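Local structure of fatty acid CoA ligase (Marinactinospora thermotolerans, 6SQ8) at residues A54-N59 / V78-T83; W194-P199 / Q211-T216; E332-S337 / E348-S353. The protein belongs to the ANL superfamily of AMP-binding enzymes, pairing a large N-terminal region with a small C-terminal domain, and holds adenosine monophosphate in a pocket. One frame throughout, in Å; residues are numbered along the deposited sequence.

How the contacts relate
Reading from the N terminus, contact 1 comes first: strand 52-56 leads through helix 61-72 to strand 76-79, and pairing of the two strands closes the loop. Contact 2 follows, closing a shorter loop in which strand 195-198 is covered by the end of helix 205-215. Contact 3, the last, closes a loop of ten residues by pairing strand 330-334 with strand 347-352. The three run in series, with no nesting or crossing. Contacts 1 and 2 touch where Asn-59 ND2 packs 3.6 Å from Ile-198 O, whereas the centre of contact 3 lies over 30 Å from both. Contact 1 ties two strands of a parallel sheet, contact 2 a helix to a strand, and contact 3 two antiparallel strands.

Contact 1: residues A54-N59 / V78-T83; sequences ACLHAN and VGLRPT
Leu-80 keeps CG trans to its own carbonyl carbon (chi1 -66°), while Leu-56 swings CG to the far side from its backbone N (chi1 -173°); these turns bring the two side chains together at about a right angle. The CD1 branch of Leu-56 lies 3.8 Å from Leu-80 CB, and Leu-80 in turn sends its own CD1 back across the strand, 4.1 Å from Ala-54 CB. The small methyl of Ala-54 suits this place, since it accepts the leucine branch while also meeting Leu-101 of strand 98-103, which Leu-80 touches as well. Backbone bonds hold the chains in step: Cys-55 N donates to Val-78 O at 3.0 Å, and Leu-80 N to Cys-55 O at 2.9 Å. This is the parallel pairing of a beta-alpha-beta crossover, strand 52-56 to strand 76-79 by way of helix 61-72, at one margin of a five-stranded parallel sheet. Ala-54 and Val-78 share one face. Cys-55 and Gly-79 belong to the other, where the glycine adds no side chain and Cys-55 rests on Tyr-77. Leu-56 extends the apolar cluster to Ala-111 and Leu-114 of helix 108-117. Just beyond the paired residues, Arg-81 forms a salt bridge with Asp-204 and touches Gln-300, which lines the pocket of 1-ethanoyl-9H-pyrido[3,4-b]indole-3-carboxylic acid.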
ATOM      1  N   ALA A  54       3.733  19.329  -3.804  1.00 42.67           N
ATOM      2  CA  ALA A  54       4.536  18.147  -4.117  1.00 43.86           C
ATOM      3  C   ALA A  54       5.679  18.023  -3.097  1.00 44.37           C
ATOM      4  O   ALA A  54       6.392  18.979  -2.850  1.00 45.65           O
ATOM      5  CB  ALA A  54       5.069  18.226  -5.524  1.00 43.51           C
ATOM      6  N   CYS A  55       5.844  16.834  -2.519  1.00 37.62           N
ATOM      7  CA  CYS A  55       6.776  16.630  -1.464  1.00 34.38           C
ATOM      8  C   CYS A  55       7.668  15.431  -1.775  1.00 39.45           C
ATOM      9  O   CYS A  55       7.184  14.327  -2.042  1.00 42.97           O
ATOM     10  CB  CYS A  55       6.057  16.421  -0.148  1.00 32.98           C
ATOM     11  SG  CYS A  55       5.070  17.856   0.346  1.00 34.01           S
ATOM     12  N   LEU A  56       8.983  15.686  -1.734  1.00 42.32           N
ATOM     13  CA  LEU A  56      10.034  14.725  -2.033  1.00 39.06           C
ATOM     14  C   LEU A  56      10.925  14.581  -0.798  1.00 37.14           C
ATOM     15  O   LEU A  56      11.650  15.504  -0.427  1.00 36.98           O
ATOM     16  CB  LEU A  56      10.819  15.265  -3.229  1.00 40.05           C
ATOM     17  CG  LEU A  56      11.870  14.330  -3.814  1.00 41.55           C
ATOM     18  CD1 LEU A  56      11.248  13.127  -4.504  1.00 41.87           C
ATOM     19  CD2 LEU A  56      12.746  15.090  -4.794  1.00 42.96           C
ATOM     20  N   HIS A  57      10.851  13.421  -0.144  1.00 35.70           N
ATOM     21  CA  HIS A  57      11.541  13.223   1.126  1.00 35.91           C
ATOM     22  C   HIS A  57      11.804  11.744   1.363  1.00 35.13           C
ATOM     23  O   HIS A  57      11.255  10.892   0.701  1.00 36.33           O
ATOM     24  CB  HIS A  57      10.703  13.783   2.274  1.00 40.48           C
ATOM     25  CG  HIS A  57       9.318  13.229   2.305  1.00 42.88           C
ATOM     26  ND1 HIS A  57       8.223  13.983   1.937  1.00 45.06           N
ATOM     27  CD2 HIS A  57       8.852  11.997   2.596  1.00 42.19           C
ATOM     28  CE1 HIS A  57       7.140  13.251   2.046  1.00 44.08           C
ATOM     29  NE2 HIS A  57       7.503  12.027   2.426  1.00 44.12           N
ATOM     30  N   ALA A  58      12.646  11.476   2.353  1.00 37.97           N
ATOM     31  CA  ALA A  58      12.889  10.140   2.859  1.00 38.38           C
ATOM     32  C   ALA A  58      11.933   9.885   4.036  1.00 36.48           C
ATOM     33  O   ALA A  58      11.013  10.651   4.259  1.00 36.69           O
ATOM     34  CB  ALA A  58      14.341  10.043   3.264  1.00 40.20           C
ATOM     35  N   ASN A  59      12.149   8.800   4.786  1.00 33.78           N
ATOM     36  CA  ASN A  59      11.352   8.508   5.963  1.00 32.25           C
ATOM     37  C   ASN A  59      11.958   9.241   7.155  1.00 31.43           C
ATOM     38  O   ASN A  59      12.634   8.631   7.962  1.00 37.11           O
ATOM     39  CB  ASN A  59      11.236   7.005   6.232  1.00 32.43           C
ATOM     40  CG  ASN A  59      10.204   6.322   5.356  1.00 33.05           C
ATOM     41  OD1 ASN A  59       9.913   6.796   4.250  1.00 30.14           O
ATOM     42  ND2 ASN A  59       9.647   5.223   5.855  1.00 27.72           N
ATOM     43  N   VAL A  78       0.892  15.830  -2.173  1.00 36.26           N
ATOM     44  CA  VAL A  78       1.270  14.982  -3.301  1.00 39.39           C
ATOM     45  C   VAL A  78       2.650  14.381  -3.002  1.00 39.94           C
ATOM     46  O   VAL A  78       3.671  14.990  -3.292  1.00 36.72           O
ATOM     47  CB  VAL A  78       1.280  15.778  -4.622  1.00 37.85           C
ATOM     48  CG1 VAL A  78       1.749  14.930  -5.793  1.00 36.51           C
ATOM     49  CG2 VAL A  78      -0.073  16.405  -4.911  1.00 36.93           C
ATOM     50  N   GLY A  79       2.656  13.198  -2.381  1.00 38.88           N
ATOM     51  CA  GLY A  79       3.869  12.492  -2.014  1.00 36.86           C
ATOM     52  C   GLY A  79       4.542  11.856  -3.222  1.00 38.28           C
ATOM     53  O   GLY A  79       3.997  10.942  -3.849  1.00 38.82           O
ATOM     54  N   LEU A  80       5.741  12.349  -3.548  1.00 39.84           N
ATOM     55  CA  LEU A  80       6.530  11.830  -4.642  1.00 40.35           C
ATOM     56  C   LEU A  80       7.282  10.578  -4.186  1.00 40.81           C
ATOM     57  O   LEU A  80       8.196  10.638  -3.371  1.00 40.60           O
ATOM     58  CB  LEU A  80       7.485  12.923  -5.118  1.00 38.81           C
ATOM     59  CG  LEU A  80       6.804  14.125  -5.751  1.00 39.09           C
ATOM     60  CD1 LEU A  80       7.805  15.246  -5.989  1.00 41.28           C
ATOM     61  CD2 LEU A  80       6.131  13.725  -7.051  1.00 36.95           C
ATOM     62  N   ARG A  81       6.867   9.454  -4.767  1.00 44.64           N
ATOM     63  CA  ARG A  81       7.313   8.107  -4.444  1.00 50.30           C
ATOM     64  C   ARG A  81       8.812   7.990  -4.717  1.00 53.85           C
ATOM     65  O   ARG A  81       9.269   8.374  -5.793  1.00 52.03           O
ATOM     66  CB  ARG A  81       6.506   7.143  -5.315  1.00 52.21           C
ATOM     67  CG  ARG A  81       6.286   5.750  -4.745  1.00 57.99           C
ATOM     68  CD  ARG A  81       5.102   5.109  -5.444  1.00 59.03           C
ATOM     69  NE  ARG A  81       3.886   5.883  -5.206  1.00 54.89           N
ATOM     70  CZ  ARG A  81       2.863   5.962  -6.033  1.00 49.59           C
ATOM     71  NH1 ARG A  81       2.918   5.366  -7.209  1.00 45.97           N
ATOM     72  NH2 ARG A  81       1.795   6.649  -5.679  1.00 52.21           N
ATOM     73  N   PRO A  82       9.630   7.463  -3.775  1.00 57.35           N
ATOM     74  CA  PRO A  82      11.063   7.272  -4.027  1.00 58.17           C
ATOM     75  C   PRO A  82      11.418   6.245  -5.125  1.00 56.73           C
ATOM     76  O   PRO A  82      12.408   6.437  -5.831  1.00 54.91           O
ATOM     77  CB  PRO A  82      11.609   6.813  -2.670  1.00 55.20           C
ATOM     78  CG  PRO A  82      10.422   6.222  -1.968  1.00 56.36           C
ATOM     79  CD  PRO A  82       9.232   7.040  -2.426  1.00 55.36           C
ATOM     80  N   THR A  83      10.609   5.192  -5.268  1.00 56.59           N
ATOM     81  CA  THR A  83      10.847   4.135  -6.279  1.00 60.99           C
ATOM     82  C   THR A  83      10.472   4.594  -7.699  1.00 62.31           C
ATOM     83  O   THR A  83      10.850   3.946  -8.669  1.00 65.47           O
ATOM     84  CB  THR A  83      10.075   2.843  -5.965  1.00 60.76           C
ATOM     85  OG1 THR A  83       8.728   3.213  -5.683  1.00 60.44           O
ATOM     86  CG2 THR A  83      10.653   2.072  -4.795  1.00 56.66           C
TER

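Contact 2: residues W194-P199 / Q211-T216; sequences WRFLIP and QCTLAT
Cys-212 meets the six-membered part of the Trp-194 indole with its CB, 4.0 Å from Trp-194 CZ3, and its carbonyl O approaches the same carbon obliquely. A small residue suits this turn of the helix, since its side chain is also packed against Val-182 and Ala-185 of helix 175-189. Thr-213, next in line, fits between the two aromatic residues. Its OG1 sits at the indole edge, close to the ring plane, 3.6 Å from Trp-194 CE3, and at the same time 3.5 Å from Phe-196 CB. With OG1 trans to the carbonyl carbon (chi1 -60°), the hydroxyl bonds to Leu-209 O one turn earlier, so a polar atom among aromatic carbons keeps a partner. The other branch, CG2, turns to Phe-196 CB at 3.8 Å. Helix and strand here belong to a beta-alpha-beta unit of the N-terminal region: strand 195-198, helix 205-215 and the adjacent parallel strand 219-222, with the helix end laid over the strand's beginning. Thr-216, the first residue to leave helical geometry, completes the contact. Its chi1 of 52° sets OG1 between the backbone N and the carbonyl carbon and turns it back toward the helix, 2.8 Å from Cys-212 O and 3.1 Å from Thr-213 O, two acceptors for one proton. From there the oxygen lies over one indole face, 3.7 Å from Trp-194 CZ3, while CG2 nears Trp-194 CH2. Trp-194 NE1 bonds to Gly-190 O, and the rings of both Trp-194 and Phe-196 meet His-242. Phe-196 also touches Phe-244, a residue of the 1-ethanoyl-9H-pyrido[3,4-b]indole-3-carboxylic acid pocket.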
ATOM      1  N   TRP A 194      -0.246   3.070  20.090  1.00 31.45           N
ATOM      2  CA  TRP A 194       0.593   2.162  19.359  1.00 27.58           C
ATOM      3  C   TRP A 194       2.027   2.704  19.345  1.00 28.71           C
ATOM      4  O   TRP A 194       2.232   3.912  19.265  1.00 28.88           O
ATOM      5  CB  TRP A 194       0.088   2.050  17.912  1.00 25.48           C
ATOM      6  CG  TRP A 194      -1.381   1.829  17.745  1.00 22.45           C
ATOM      7  CD1 TRP A 194      -2.210   1.082  18.535  1.00 23.24           C
ATOM      8  CD2 TRP A 194      -2.188   2.306  16.667  1.00 20.99           C
ATOM      9  NE1 TRP A 194      -3.485   1.070  18.026  1.00 22.63           N
ATOM     10  CE2 TRP A 194      -3.494   1.816  16.876  1.00 22.09           C
ATOM     11  CE3 TRP A 194      -1.949   3.123  15.558  1.00 21.20           C
ATOM     12  CZ2 TRP A 194      -4.555   2.136  16.025  1.00 23.10           C
ATOM     13  CZ3 TRP A 194      -2.991   3.430  14.711  1.00 20.89           C
ATOM     14  CH2 TRP A 194      -4.281   2.946  14.946  1.00 22.66           C
ATOM     15  N   ARG A 195       3.017   1.809  19.391  1.00 30.45           N
ATOM     16  CA  ARG A 195       4.370   2.105  18.956  1.00 30.76           C
ATOM     17  C   ARG A 195       4.533   1.431  17.594  1.00 27.89           C
ATOM     18  O   ARG A 195       4.778   0.222  17.506  1.00 27.49           O
ATOM     19  CB  ARG A 195       5.397   1.641  19.988  1.00 36.55           C
ATOM     20  CG  ARG A 195       5.732   2.668  21.065  1.00 45.58           C
ATOM     21  CD  ARG A 195       4.790   2.781  22.268  1.00 54.74           C
ATOM     22  NE  ARG A 195       4.599   1.607  23.125  1.00 64.02           N
ATOM     23  CZ  ARG A 195       5.492   0.635  23.334  1.00 64.32           C
ATOM     24  NH1 ARG A 195       6.721   0.781  22.870  1.00 65.31           N
ATOM     25  NH2 ARG A 195       5.148  -0.475  23.978  1.00 52.32           N
ATOM     26  N   PHE A 196       4.322   2.217  16.536  1.00 25.78           N
ATOM     27  CA  PHE A 196       4.091   1.702  15.195  1.00 24.19           C
ATOM     28  C   PHE A 196       5.341   1.912  14.341  1.00 23.85           C
ATOM     29  O   PHE A 196       5.719   3.043  14.032  1.00 23.07           O
ATOM     30  CB  PHE A 196       2.874   2.373  14.569  1.00 23.79           C
ATOM     31  CG  PHE A 196       2.174   1.568  13.508  1.00 23.88           C
ATOM     32  CD1 PHE A 196       2.852   1.102  12.394  1.00 24.59           C
ATOM     33  CD2 PHE A 196       0.815   1.325  13.590  1.00 24.09           C
ATOM     34  CE1 PHE A 196       2.194   0.379  11.408  1.00 24.38           C
ATOM     35  CE2 PHE A 196       0.152   0.604  12.609  1.00 24.33           C
ATOM     36  CZ  PHE A 196       0.845   0.142  11.511  1.00 24.09           C
ATOM     37  N   LEU A 197       5.948   0.789  13.944  1.00 25.91           N
ATOM     38  CA  LEU A 197       7.155   0.746  13.142  1.00 25.02           C
ATOM     39  C   LEU A 197       6.753   0.892  11.674  1.00 22.77           C
ATOM     40  O   LEU A 197       5.969   0.099  11.148  1.00 20.08           O
ATOM     41  CB  LEU A 197       7.834  -0.604  13.385  1.00 28.24           C
ATOM     42  CG  LEU A 197       9.364  -0.628  13.406  1.00 31.47           C
ATOM     43  CD1 LEU A 197       9.915  -1.972  12.920  1.00 30.37           C
ATOM     44  CD2 LEU A 197       9.960   0.495  12.587  1.00 35.37           C
ATOM     45  N   ILE A 198       7.297   1.900  11.013  1.00 22.14           N
ATOM     46  CA  ILE A 198       6.944   2.169   9.650  1.00 24.00           C
ATOM     47  C   ILE A 198       8.202   2.189   8.799  1.00 24.53           C
ATOM     48  O   ILE A 198       8.881   3.204   8.716  1.00 27.07           O
ATOM     49  CB  ILE A 198       6.161   3.486   9.529  1.00 24.51           C
ATOM     50  CG1 ILE A 198       4.997   3.500  10.523  1.00 24.66           C
ATOM     51  CG2 ILE A 198       5.696   3.683   8.099  1.00 23.37           C
ATOM     52  CD1 ILE A 198       4.008   4.601  10.307  1.00 24.90           C
ATOM     53  N   PRO A 199       8.515   1.065   8.132  1.00 24.70           N
ATOM     54  CA  PRO A 199       9.598   1.001   7.159  1.00 25.28           C
ATOM     55  C   PRO A 199       9.156   1.154   5.698  1.00 25.45           C
ATOM     56  O   PRO A 199       9.988   1.064   4.812  1.00 29.64           O
ATOM     57  CB  PRO A 199      10.084  -0.431   7.414  1.00 25.97           C
ATOM     58  CG  PRO A 199       8.803  -1.207   7.632  1.00 26.84           C
ATOM     59  CD  PRO A 199       7.860  -0.239   8.315  1.00 26.41           C
ATOM     60  N   GLN A 211      -0.036   9.138  10.445  1.00 28.51           N
ATOM     61  CA  GLN A 211      -1.105  10.049  10.882  1.00 28.83           C
ATOM     62  C   GLN A 211      -2.093   9.311  11.798  1.00 28.24           C
ATOM     63  O   GLN A 211      -2.462   9.847  12.842  1.00 28.09           O
ATOM     64  CB  GLN A 211      -1.782  10.707   9.679  1.00 29.26           C
ATOM     65  CG  GLN A 211      -0.938  11.831   9.096  1.00 31.57           C
ATOM     66  CD  GLN A 211      -1.625  12.661   8.043  1.00 32.50           C
ATOM     67  OE1 GLN A 211      -2.568  12.223   7.372  1.00 33.18           O
ATOM     68  NE2 GLN A 211      -1.093  13.859   7.859  1.00 32.29           N
ATOM     69  N   CYS A 212      -2.491   8.084  11.421  1.00 25.93           N
ATOM     70  CA  CYS A 212      -3.336   7.252  12.272  1.00 23.48           C
ATOM     71  C   CYS A 212      -2.674   7.063  13.641  1.00 21.58           C
ATOM     72  O   CYS A 212      -3.313   7.154  14.666  1.00 21.80           O
ATOM     73  CB  CYS A 212      -3.601   5.903  11.625  1.00 24.35           C
ATOM     74  SG  CYS A 212      -4.668   6.031  10.174  1.00 25.37           S
ATOM     75  N   THR A 213      -1.371   6.803  13.640  1.00 21.39           N
ATOM     76  CA  THR A 213      -0.615   6.548  14.855  1.00 21.37           C
ATOM     77  C   THR A 213      -0.623   7.801  15.736  1.00 22.65           C
ATOM     78  O   THR A 213      -0.873   7.714  16.953  1.00 23.13           O
ATOM     79  CB  THR A 213       0.802   6.074  14.529  1.00 20.65           C
ATOM     80  OG1 THR A 213       0.621   4.878  13.778  1.00 20.86           O
ATOM     81  CG2 THR A 213       1.660   5.820  15.748  1.00 20.02           C
ATOM     82  N   LEU A 214      -0.363   8.965  15.125  1.00 23.15           N
ATOM     83  CA  LEU A 214      -0.320  10.212  15.882  1.00 22.81           C
ATOM     84  C   LEU A 214      -1.706  10.514  16.466  1.00 23.14           C
ATOM     85  O   LEU A 214      -1.815  10.830  17.646  1.00 25.98           O
ATOM     86  CB  LEU A 214       0.162  11.342  14.979  1.00 22.50           C
ATOM     87  CG  LEU A 214       1.651  11.326  14.630  1.00 22.66           C
ATOM     88  CD1 LEU A 214       1.984  12.395  13.604  1.00 22.24           C
ATOM     89  CD2 LEU A 214       2.496  11.530  15.867  1.00 23.15           C
ATOM     90  N   ALA A 215      -2.749  10.363  15.646  1.00 22.12           N
ATOM     91  CA  ALA A 215      -4.097  10.783  15.982  1.00 23.53           C
ATOM     92  C   ALA A 215      -4.647  10.000  17.170  1.00 23.95           C
ATOM     93  O   ALA A 215      -5.538  10.482  17.863  1.00 26.84           O
ATOM     94  CB  ALA A 215      -4.987  10.613  14.776  1.00 24.80           C
ATOM     95  N   THR A 216      -4.132   8.786  17.372  1.00 25.11           N
ATOM     96  CA  THR A 216      -4.614   7.868  18.398  1.00 24.44           C
ATOM     97  C   THR A 216      -3.705   7.923  19.627  1.00 24.49           C
ATOM     98  O   THR A 216      -3.859   7.119  20.551  1.00 24.34           O
ATOM     99  CB  THR A 216      -4.712   6.432  17.876  1.00 27.20           C
ATOM    100  OG1 THR A 216      -3.473   6.023  17.276  1.00 26.96           O
ATOM    101  CG2 THR A 216      -5.853   6.240  16.900  1.00 27.98           C
TER

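Contact 3: residues E332-S337 / E348-S353; sequences EIRDDS and EVWVRS
Glu-332 and Trp-350 exchange two backbone hydrogen bonds: Trp-350 N donates to Glu-332 O at 2.9 Å, and Glu-332 N to Trp-350 O. Arg-334 and Glu-348 form the next hydrogen-bonded pair in the same way, Glu-348 N to Arg-334 O at 2.9 Å and Arg-334 N to Glu-348 O at 3.0 Å. On the face these four residues share, Arg-334 grips Glu-332 side-on, both its NE and its NH2 donating at 2.9 Å to the single oxygen Glu-332 OE1, which lies in the guanidinium plane. This salt bridge fixes the rotation of the guanidinium, which lies flat over the Trp-350 indole with planes 25° apart, a cation-pi stack. Arg-334 NH1 hovers 3.5 Å from Trp-350 CE3, toward the rim of the ring, while Arg-334 CD makes a CH-pi contact 3.6 Å from the centroid of the five-membered ring. Arginine suits the diagonal position because its extended chain covers the ring with both methylene and charge; Trp-375 of strand 375-378 offers it a second cation-pi partner. On the other face the contact is apolar: Ile-333 and Val-349, a non-hydrogen-bonded pair, lie side by side, Ile-333 CD1 3.9 Å from Val-349 CG2. Ile-333 also touches Leu-390 and Val-349 touches Leu-392, both of strand 390-395. Because residues of an antiparallel ladder alternate between its faces, one face here carries the polar and aromatic side chains and the other the aliphatic ones, in the antiparallel region of the AMP-binding fold, where the side chain of Val-349 lies about 8 Å from the bound adenosine monophosphate.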
ATOM      1  N   GLU A 332     -19.779  -5.922  -2.874  1.00 32.07           N
ATOM      2  CA  GLU A 332     -20.598  -6.771  -3.712  1.00 35.13           C
ATOM      3  C   GLU A 332     -19.702  -7.490  -4.719  1.00 34.94           C
ATOM      4  O   GLU A 332     -18.645  -6.976  -5.080  1.00 36.85           O
ATOM      5  CB  GLU A 332     -21.655  -5.961  -4.460  1.00 38.64           C
ATOM      6  CG  GLU A 332     -22.913  -5.702  -3.651  1.00 41.17           C
ATOM      7  CD  GLU A 332     -23.960  -4.867  -4.364  1.00 42.61           C
ATOM      8  OE1 GLU A 332     -23.741  -4.458  -5.540  1.00 39.58           O
ATOM      9  OE2 GLU A 332     -24.993  -4.626  -3.727  1.00 50.75           O
ATOM     10  N   ILE A 333     -20.137  -8.685  -5.132  1.00 33.92           N
ATOM     11  CA  ILE A 333     -19.555  -9.418  -6.231  1.00 33.57           C
ATOM     12  C   ILE A 333     -20.528  -9.321  -7.408  1.00 32.42           C
ATOM     13  O   ILE A 333     -21.688  -9.610  -7.240  1.00 33.28           O
ATOM     14  CB  ILE A 333     -19.270 -10.880  -5.821  1.00 33.67           C
ATOM     15  CG1 ILE A 333     -18.503 -10.962  -4.494  1.00 32.31           C
ATOM     16  CG2 ILE A 333     -18.537 -11.609  -6.947  1.00 33.38           C
ATOM     17  CD1 ILE A 333     -17.084 -10.407  -4.569  1.00 31.24           C
ATOM     18  N   ARG A 334     -20.043  -8.911  -8.584  1.00 32.62           N
ATOM     19  CA  ARG A 334     -20.892  -8.572  -9.709  1.00 34.63           C
ATOM     20  C   ARG A 334     -20.369  -9.179 -11.014  1.00 35.91           C
ATOM     21  O   ARG A 334     -19.171  -9.354 -11.192  1.00 38.16           O
ATOM     22  CB  ARG A 334     -20.930  -7.054  -9.906  1.00 38.43           C
ATOM     23  CG  ARG A 334     -21.547  -6.273  -8.761  1.00 37.98           C
ATOM     24  CD  ARG A 334     -21.689  -4.812  -9.135  1.00 36.31           C
ATOM     25  NE  ARG A 334     -22.306  -4.044  -8.060  1.00 36.30           N
ATOM     26  CZ  ARG A 334     -22.399  -2.723  -8.057  1.00 34.63           C
ATOM     27  NH1 ARG A 334     -21.914  -2.025  -9.073  1.00 33.39           N
ATOM     28  NH2 ARG A 334     -22.969  -2.119  -7.031  1.00 32.43           N
ATOM     29  N   ASP A 335     -21.298  -9.418 -11.945  1.00 39.77           N
ATOM     30  CA  ASP A 335     -21.002  -9.938 -13.277  1.00 43.24           C
ATOM     31  C   ASP A 335     -20.649  -8.782 -14.219  1.00 44.61           C
ATOM     32  O   ASP A 335     -20.661  -7.613 -13.808  1.00 39.78           O
ATOM     33  CB  ASP A 335     -22.158 -10.800 -13.802  1.00 46.77           C
ATOM     34  CG  ASP A 335     -23.515 -10.117 -13.876  1.00 49.09           C
ATOM     35  OD1 ASP A 335     -23.566  -8.875 -13.836  1.00 48.98           O
ATOM     36  OD2 ASP A 335     -24.529 -10.843 -13.969  1.00 53.14           O
ATOM     37  N   ASP A 336     -20.321  -9.149 -15.470  1.00 55.00           N
ATOM     38  CA  ASP A 336     -20.005  -8.228 -16.588  1.00 57.02           C
ATOM     39  C   ASP A 336     -21.162  -7.243 -16.791  1.00 57.06           C
ATOM     40  O   ASP A 336     -20.932  -6.067 -17.081  1.00 50.18           O
ATOM     41  CB  ASP A 336     -19.750  -8.976 -17.902  1.00 61.43           C
ATOM     42  CG  ASP A 336     -18.789 -10.146 -17.794  1.00 76.26           C
ATOM     43  OD1 ASP A 336     -18.962 -10.968 -16.853  1.00 85.01           O
ATOM     44  OD2 ASP A 336     -17.884 -10.246 -18.660  1.00 81.26           O
ATOM     45  N   SER A 337     -22.403  -7.739 -16.629  1.00 60.54           N
ATOM     46  CA  SER A 337     -23.626  -6.933 -16.716  1.00 60.79           C
ATOM     47  C   SER A 337     -23.610  -5.836 -15.640  1.00 60.85           C
ATOM     48  O   SER A 337     -23.653  -4.659 -15.965  1.00 63.03           O
ATOM     49  CB  SER A 337     -24.857  -7.822 -16.615  1.00 62.74           C
ATOM     50  OG  SER A 337     -25.980  -7.157 -16.045  1.00 63.18           O
ATOM     51  N   GLU A 348     -16.492  -9.494 -10.177  1.00 35.79           N
ATOM     52  CA  GLU A 348     -15.766  -8.273  -9.870  1.00 36.65           C
ATOM     53  C   GLU A 348     -16.156  -7.768  -8.482  1.00 34.99           C
ATOM     54  O   GLU A 348     -17.331  -7.718  -8.141  1.00 35.73           O
ATOM     55  CB  GLU A 348     -16.078  -7.158 -10.859  1.00 41.15           C
ATOM     56  CG  GLU A 348     -15.615  -7.427 -12.267  1.00 48.10           C
ATOM     57  CD  GLU A 348     -15.961  -6.300 -13.224  1.00 47.09           C
ATOM     58  OE1 GLU A 348     -15.550  -5.156 -12.941  1.00 49.86           O
ATOM     59  OE2 GLU A 348     -16.656  -6.569 -14.223  1.00 46.01           O
ATOM     60  N   VAL A 349     -15.139  -7.373  -7.707  1.00 32.48           N
ATOM     61  CA  VAL A 349     -15.300  -6.844  -6.370  1.00 29.07           C
ATOM     62  C   VAL A 349     -15.594  -5.344  -6.489  1.00 28.41           C
ATOM     63  O   VAL A 349     -14.809  -4.590  -7.070  1.00 25.04           O
ATOM     64  CB  VAL A 349     -14.043  -7.128  -5.529  1.00 29.70           C
ATOM     65  CG1 VAL A 349     -14.128  -6.516  -4.142  1.00 28.40           C
ATOM     66  CG2 VAL A 349     -13.751  -8.627  -5.449  1.00 31.17           C
ATOM     67  N   TRP A 350     -16.763  -4.938  -5.986  1.00 29.80           N
ATOM     68  CA  TRP A 350     -17.172  -3.542  -5.914  1.00 29.76           C
ATOM     69  C   TRP A 350     -17.329  -3.156  -4.449  1.00 30.54           C
ATOM     70  O   TRP A 350     -17.773  -3.967  -3.629  1.00 31.91           O
ATOM     71  CB  TRP A 350     -18.481  -3.288  -6.664  1.00 29.67           C
ATOM     72  CG  TRP A 350     -18.375  -3.391  -8.149  1.00 28.79           C
ATOM     73  CD1 TRP A 350     -18.211  -4.535  -8.863  1.00 29.88           C
ATOM     74  CD2 TRP A 350     -18.459  -2.328  -9.111  1.00 28.76           C
ATOM     75  NE1 TRP A 350     -18.185  -4.256 -10.203  1.00 31.50           N
ATOM     76  CE2 TRP A 350     -18.328  -2.910 -10.387  1.00 29.35           C
ATOM     77  CE3 TRP A 350     -18.634  -0.945  -9.028  1.00 30.70           C
ATOM     78  CZ2 TRP A 350     -18.353  -2.168 -11.563  1.00 28.29           C
ATOM     79  CZ3 TRP A 350     -18.678  -0.204 -10.193  1.00 30.46           C
ATOM     80  CH2 TRP A 350     -18.547  -0.813 -11.442  1.00 28.80           C
ATOM     81  N   VAL A 351     -16.995  -1.899  -4.157  1.00 29.47           N
ATOM     82  CA  VAL A 351     -16.853  -1.420  -2.813  1.00 30.18           C
ATOM     83  C   VAL A 351     -17.576  -0.071  -2.685  1.00 29.14           C
ATOM     84  O   VAL A 351     -17.516   0.749  -3.582  1.00 27.67           O
ATOM     85  CB  VAL A 351     -15.354  -1.337  -2.464  1.00 32.58           C
ATOM     86  CG1 VAL A 351     -15.057  -0.347  -1.351  1.00 35.83           C
ATOM     87  CG2 VAL A 351     -14.788  -2.704  -2.130  1.00 34.12           C
ATOM     88  N   ARG A 352     -18.287   0.117  -1.568  1.00 31.77           N
ATOM     89  CA  ARG A 352     -18.869   1.388  -1.145  1.00 34.16           C
ATOM     90  C   ARG A 352     -18.465   1.596   0.315  1.00 31.09           C
ATOM     91  O   ARG A 352     -18.722   0.741   1.152  1.00 28.37           O
ATOM     92  CB  ARG A 352     -20.390   1.376  -1.363  1.00 40.11           C
ATOM     93  CG  ARG A 352     -21.143   2.594  -0.820  1.00 45.46           C
ATOM     94  CD  ARG A 352     -22.556   2.794  -1.367  1.00 52.07           C
ATOM     95  NE  ARG A 352     -23.534   1.782  -0.954  1.00 61.34           N
ATOM     96  CZ  ARG A 352     -24.846   1.784  -1.243  1.00 62.93           C
ATOM     97  NH1 ARG A 352     -25.353   2.665  -2.096  1.00 59.77           N
ATOM     98  NH2 ARG A 352     -25.646   0.901  -0.664  1.00 57.14           N
ATOM     99  N   SER A 353     -17.805   2.721   0.602  1.00 32.55           N
ATOM    100  CA  SER A 353     -17.331   3.013   1.958  1.00 35.12           C
ATOM    101  C   SER A 353     -17.013   4.497   2.105  1.00 31.84           C
ATOM    102  O   SER A 353     -16.736   5.176   1.119  1.00 31.50           O
ATOM    103  CB  SER A 353     -16.122   2.176   2.315  1.00 35.91           C
ATOM    104  OG  SER A 353     -14.912   2.866   2.019  1.00 35.51           O
TER